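Local coordinates for protein LYND (Lyngbya aestuarii, PDB 4V1T) that probably catalyses the ATP-dependent cyclodehydration of cysteine residues in precursor peptides to thiazolines, as a YcaO-family heterocyclase, at residues L320-R323 with G324-L328; L499-Q502 with T503-L507. One frame throughout, in Å; residues are numbered along the deposited sequence.

Contact 1 (L320-R323 with G324-L328); sequences LQHR and GFEPL
A chi1 of 173° sets CG of Q321 on the side of its own carbonyl carbon, and a bend at chi2 (69°) then turns the amide to the ring of F325, which a chi1 of -68° brings back along the helix. The two groups meet obliquely: NE2 of Q321 lies 3.4 Å from CE1 of F325, while the backbone O of Q321 sits at the ring edge, in its plane, 3.2 Å from CD1 of F325. The example illustrates how a helix hands its chain to a loop. G324 N gives a helical bond to L320 O (3.0 Å), F325 N reaches H322 O weakly, and E326 N bonds to R323 O at 3.1 Å, closing a type I beta turn. That turn carries E326 to H322, where CG of E326 lies over one face of the imidazole in a CH-pi contact, 4.3 Å from the ring centroid; the modelled approach of E326 OE2 to the ring is too close to be trusted. NH1 of R323 is hydrogen-bonded to T721 O, and Q321 OE1 accepts from R438 N. Helix 319-324 thus rests on loops of the YcaO region, while F325 leans on P437 and on P495 of strand 491-498.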
loop_
_atom_site.group_PDB
_atom_site.type_symbol
_atom_site.label_atom_id
_atom_site.label_comp_id
_atom_site.label_asym_id
_atom_site.label_seq_id
_atom_site.Cartn_x
_atom_site.Cartn_y
_atom_site.Cartn_z
ATOM N N LEU B 320 -20.513 -14.059 23.084
ATOM C CA LEU B 320 -19.914 -13.162 24.069
ATOM C C LEU B 320 -20.563 -13.286 25.444
ATOM O O LEU B 320 -19.900 -13.124 26.466
ATOM C CB LEU B 320 -19.997 -11.726 23.572
ATOM C CG LEU B 320 -19.116 -11.482 22.344
ATOM C CD1 LEU B 320 -19.733 -10.429 21.445
ATOM C CD2 LEU B 320 -17.722 -11.065 22.764
ATOM N N GLN B 321 -21.860 -13.560 25.462
ATOM C CA GLN B 321 -22.573 -13.842 26.708
ATOM C C GLN B 321 -21.926 -15.041 27.388
ATOM O O GLN B 321 -21.614 -14.992 28.576
ATOM C CB GLN B 321 -24.058 -14.120 26.441
ATOM C CG GLN B 321 -24.859 -14.598 27.655
ATOM C CD GLN B 321 -25.032 -13.520 28.709
ATOM O OE1 GLN B 321 -24.995 -12.327 28.410
ATOM N NE2 GLN B 321 -25.233 -13.938 29.951
ATOM N N HIS B 322 -21.718 -16.107 26.618
ATOM C CA HIS B 322 -21.133 -17.336 27.144
ATOM C C HIS B 322 -19.678 -17.129 27.548
ATOM O O HIS B 322 -19.250 -17.559 28.617
ATOM C CB HIS B 322 -21.244 -18.458 26.110
ATOM C CG HIS B 322 -20.633 -19.749 26.549
ATOM N ND1 HIS B 322 -21.099 -20.467 27.629
ATOM C CD2 HIS B 322 -19.596 -20.458 26.045
ATOM C CE1 HIS B 322 -20.373 -21.562 27.777
ATOM N NE2 HIS B 322 -19.455 -21.582 26.827
ATOM N N ARG B 323 -18.923 -16.453 26.695
ATOM C CA ARG B 323 -17.490 -16.251 26.926
ATOM C C ARG B 323 -17.194 -15.371 28.144
ATOM O O ARG B 323 -16.181 -15.552 28.819
ATOM C CB ARG B 323 -16.852 -15.629 25.693
ATOM C CG ARG B 323 -15.339 -15.492 25.780
ATOM C CD ARG B 323 -14.802 -14.718 24.591
ATOM N NE ARG B 323 -14.912 -13.276 24.791
ATOM C CZ ARG B 323 -14.757 -12.374 23.830
ATOM N NH1 ARG B 323 -14.496 -12.751 22.585
ATOM N NH2 ARG B 323 -14.875 -11.087 24.112
ATOM N N GLY B 324 -18.072 -14.416 28.420
ATOM C CA GLY B 324 -17.886 -13.515 29.554
ATOM C C GLY B 324 -17.830 -14.224 30.897
ATOM O O GLY B 324 -17.061 -13.844 31.781
ATOM N N PHE B 325 -18.644 -15.264 31.049
ATOM C CA PHE B 325 -18.715 -16.002 32.304
ATOM C C PHE B 325 -17.749 -17.187 32.338
ATOM O O PHE B 325 -17.747 -17.956 33.295
ATOM C CB PHE B 325 -20.145 -16.473 32.556
ATOM C CG PHE B 325 -21.101 -15.355 32.834
ATOM C CD1 PHE B 325 -21.703 -14.672 31.795
ATOM C CD2 PHE B 325 -21.381 -14.975 34.128
ATOM C CE1 PHE B 325 -22.580 -13.634 32.044
ATOM C CE2 PHE B 325 -22.259 -13.940 34.387
ATOM C CZ PHE B 325 -22.857 -13.268 33.339
ATOM N N GLU B 326 -16.931 -17.325 31.296
ATOM C CA GLU B 326 -15.871 -18.327 31.273
ATOM C C GLU B 326 -14.592 -17.709 31.837
ATOM O O GLU B 326 -14.371 -16.510 31.695
ATOM C CB GLU B 326 -15.645 -18.823 29.848
ATOM C CG GLU B 326 -16.802 -19.626 29.274
ATOM C CD GLU B 326 -16.583 -20.018 27.822
ATOM O OE1 GLU B 326 -15.684 -19.433 27.162
ATOM O OE2 GLU B 326 -17.314 -20.913 27.341
ATOM N N PRO B 327 -13.751 -18.514 32.499
ATOM C CA PRO B 327 -12.508 -17.944 33.037
ATOM C C PRO B 327 -11.529 -17.514 31.947
ATOM O O PRO B 327 -11.726 -17.857 30.780
ATOM C CB PRO B 327 -11.934 -19.087 33.875
ATOM C CG PRO B 327 -12.536 -20.321 33.303
ATOM C CD PRO B 327 -13.904 -19.937 32.846
ATOM N N LEU B 328 -10.483 -16.784 32.334
ATOM C CA LEU B 328 -9.522 -16.226 31.373
ATOM C C LEU B 328 -8.299 -17.121 31.156
ATOM O O LEU B 328 -7.537 -17.381 32.090
ATOM C CB LEU B 328 -9.056 -14.853 31.845
ATOM C CG LEU B 328 -9.128 -13.724 30.825
ATOM C CD1 LEU B 328 -10.573 -13.428 30.442
ATOM C CD2 LEU B 328 -8.471 -12.482 31.405
#

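Contact 2 (L499-Q502 with T503-L507); sequences LTEQ and THKYL
E501 meets T503 and K505 where a beta hairpin turns from strand 491-498 into strand 503-508, and the turn closes with a G1 beta bulge in which Q502 and T503 both face S498. The four-residue loop shows how such a connection is built: three residues with helical backbone angles, then one left-handed. L499 opens it with its side chain packed on V717 and on V705 of helix 697-710. T500 follows, its OG1 hydrogen-bonded to OG of S498 at the end of the first strand. E501 is the residue that reaches across. Its CB lies 4.0 Å from CG2 of T503, and beyond CG the chain runs extended (chi2 -172°), which takes the carboxylate out to K505. Q502 then adopts the left-handed backbone conformation (phi 52°) characteristic of the first position of a G1 bulge, here without a glycine, and delivers the chain into the strand. From there K505 comes back to E501: its side chain bends at chi2 (-61°) and again at chi4, and crosses the E501 side chain at about a right angle. The salt bridge is long, 3.7 Å from E501 OE2 to K505 NZ, and the ammonium also has a weak, long ion pair with E714, whose carboxylate lies close to that of E501. With K505 cut back to an alanine, these two carboxylates would probably face each other without the nearby ammonium to ease their closeness. The closest touch between the E501 and K505 side chains is not polar on both sides: E501 OE1 rests 3.4 Å from CE of K505.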
loop_
_atom_site.group_PDB
_atom_site.type_symbol
_atom_site.label_atom_id
_atom_site.label_comp_id
_atom_site.label_asym_id
_atom_site.label_seq_id
_atom_site.Cartn_x
_atom_site.Cartn_y
_atom_site.Cartn_z
ATOM N N LEU B 499 -7.560 -10.715 38.071
ATOM C CA LEU B 499 -6.290 -11.412 37.909
ATOM C C LEU B 499 -5.604 -11.631 39.256
ATOM O O LEU B 499 -4.757 -12.515 39.396
ATOM C CB LEU B 499 -5.373 -10.634 36.957
ATOM C CG LEU B 499 -5.740 -10.747 35.472
ATOM C CD1 LEU B 499 -5.085 -9.653 34.655
ATOM C CD2 LEU B 499 -5.349 -12.112 34.925
ATOM N N THR B 500 -5.985 -10.835 40.249
ATOM C CA THR B 500 -5.383 -10.934 41.569
ATOM C C THR B 500 -5.973 -12.112 42.326
ATOM O O THR B 500 -5.242 -12.883 42.920
ATOM C CB THR B 500 -5.600 -9.658 42.397
ATOM O OG1 THR B 500 -6.966 -9.588 42.811
ATOM C CG2 THR B 500 -5.256 -8.420 41.586
ATOM N N GLU B 501 -7.297 -12.233 42.302
ATOM C CA GLU B 501 -8.003 -13.289 43.030
ATOM C C GLU B 501 -8.350 -14.469 42.116
ATOM O O GLU B 501 -8.826 -15.503 42.577
ATOM C CB GLU B 501 -9.269 -12.729 43.690
ATOM C CG GLU B 501 -9.008 -11.559 44.638
ATOM C CD GLU B 501 -10.234 -11.138 45.436
ATOM O OE1 GLU B 501 -11.221 -11.901 45.484
ATOM O OE2 GLU B 501 -10.211 -10.036 46.023
ATOM N N GLN B 502 -8.093 -14.310 40.822
ATOM C CA GLN B 502 -8.360 -15.351 39.829
ATOM C C GLN B 502 -9.806 -15.854 39.925
ATOM O O GLN B 502 -10.066 -17.044 40.098
ATOM C CB GLN B 502 -7.351 -16.494 39.976
ATOM C CG GLN B 502 -6.833 -17.026 38.644
ATOM C CD GLN B 502 -5.881 -16.060 37.944
ATOM O OE1 GLN B 502 -5.116 -15.343 38.593
ATOM N NE2 GLN B 502 -5.924 -16.035 36.614
ATOM N N THR B 503 -10.745 -14.920 39.813
ATOM C CA THR B 503 -12.166 -15.234 39.833
ATOM C C THR B 503 -12.958 -14.108 39.175
ATOM O O THR B 503 -12.390 -13.097 38.783
ATOM C CB THR B 503 -12.678 -15.437 41.268
ATOM O OG1 THR B 503 -14.030 -15.903 41.225
ATOM C CG2 THR B 503 -12.609 -14.141 42.068
ATOM N N HIS B 504 -14.270 -14.284 39.071
ATOM C CA HIS B 504 -15.120 -13.284 38.436
ATOM C C HIS B 504 -15.653 -12.289 39.456
ATOM O O HIS B 504 -16.173 -12.672 40.486
ATOM C CB HIS B 504 -16.290 -13.946 37.707
ATOM C CG HIS B 504 -15.912 -14.596 36.413
ATOM N ND1 HIS B 504 -15.552 -13.873 35.298
ATOM C CD2 HIS B 504 -15.850 -15.899 36.052
ATOM C CE1 HIS B 504 -15.282 -14.702 34.308
ATOM N NE2 HIS B 504 -15.451 -15.938 34.742
ATOM N N LYS B 505 -15.492 -11.007 39.155
ATOM C CA LYS B 505 -16.167 -9.939 39.874
ATOM C C LYS B 505 -17.206 -9.323 38.945
ATOM O O LYS B 505 -17.417 -9.822 37.836
ATOM C CB LYS B 505 -15.172 -8.894 40.358
ATOM C CG LYS B 505 -14.094 -9.421 41.302
ATOM C CD LYS B 505 -14.680 -10.004 42.576
ATOM C CE LYS B 505 -13.605 -10.239 43.630
ATOM N NZ LYS B 505 -13.460 -9.076 44.545
ATOM N N TYR B 506 -17.861 -8.254 39.397
ATOM C CA TYR B 506 -18.905 -7.608 38.611
ATOM C C TYR B 506 -18.847 -6.087 38.692
ATOM O O TYR B 506 -18.782 -5.509 39.784
ATOM C CB TYR B 506 -20.284 -8.075 39.071
ATOM C CG TYR B 506 -20.586 -9.503 38.725
ATOM C CD1 TYR B 506 -21.080 -9.845 37.470
ATOM C CD2 TYR B 506 -20.380 -10.514 39.648
ATOM C CE1 TYR B 506 -21.358 -11.161 37.146
ATOM C CE2 TYR B 506 -20.655 -11.833 39.338
ATOM C CZ TYR B 506 -21.140 -12.155 38.088
ATOM O OH TYR B 506 -21.408 -13.472 37.795
ATOM N N LEU B 507 -18.874 -5.456 37.522
ATOM C CA LEU B 507 -19.034 -4.016 37.407
ATOM C C LEU B 507 -20.311 -3.729 36.636
ATOM O O LEU B 507 -20.749 -4.559 35.836
ATOM C CB LEU B 507 -17.846 -3.376 36.681
ATOM C CG LEU B 507 -16.594 -3.112 37.514
ATOM C CD1 LEU B 507 -15.728 -4.343 37.540
ATOM C CD2 LEU B 507 -15.807 -1.944 36.955
#

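Followed from the N terminus, contact 1 closes first, where the chain leaves helix 319-324 for the loop that leads on to helix 348-355; contact 2 closes later, at the turn between strands 491-498 and 503-508. Each is a local closure, so the two stand in series, neither nesting nor crossing. Their centres are about 13 Å apart. The loop after the helix lies against the second hairpin strand: G324 O packs 3.2 Å from H504 CE1, and F325 CE2 lies 3.5 Å from Y506 OH. W497 serves both, taking P327 and L328 from contact 1 and the ring of H504, edge-to-face, from contact 2. Together they join helix 319-324 to the antiparallel sheet of the YcaO region.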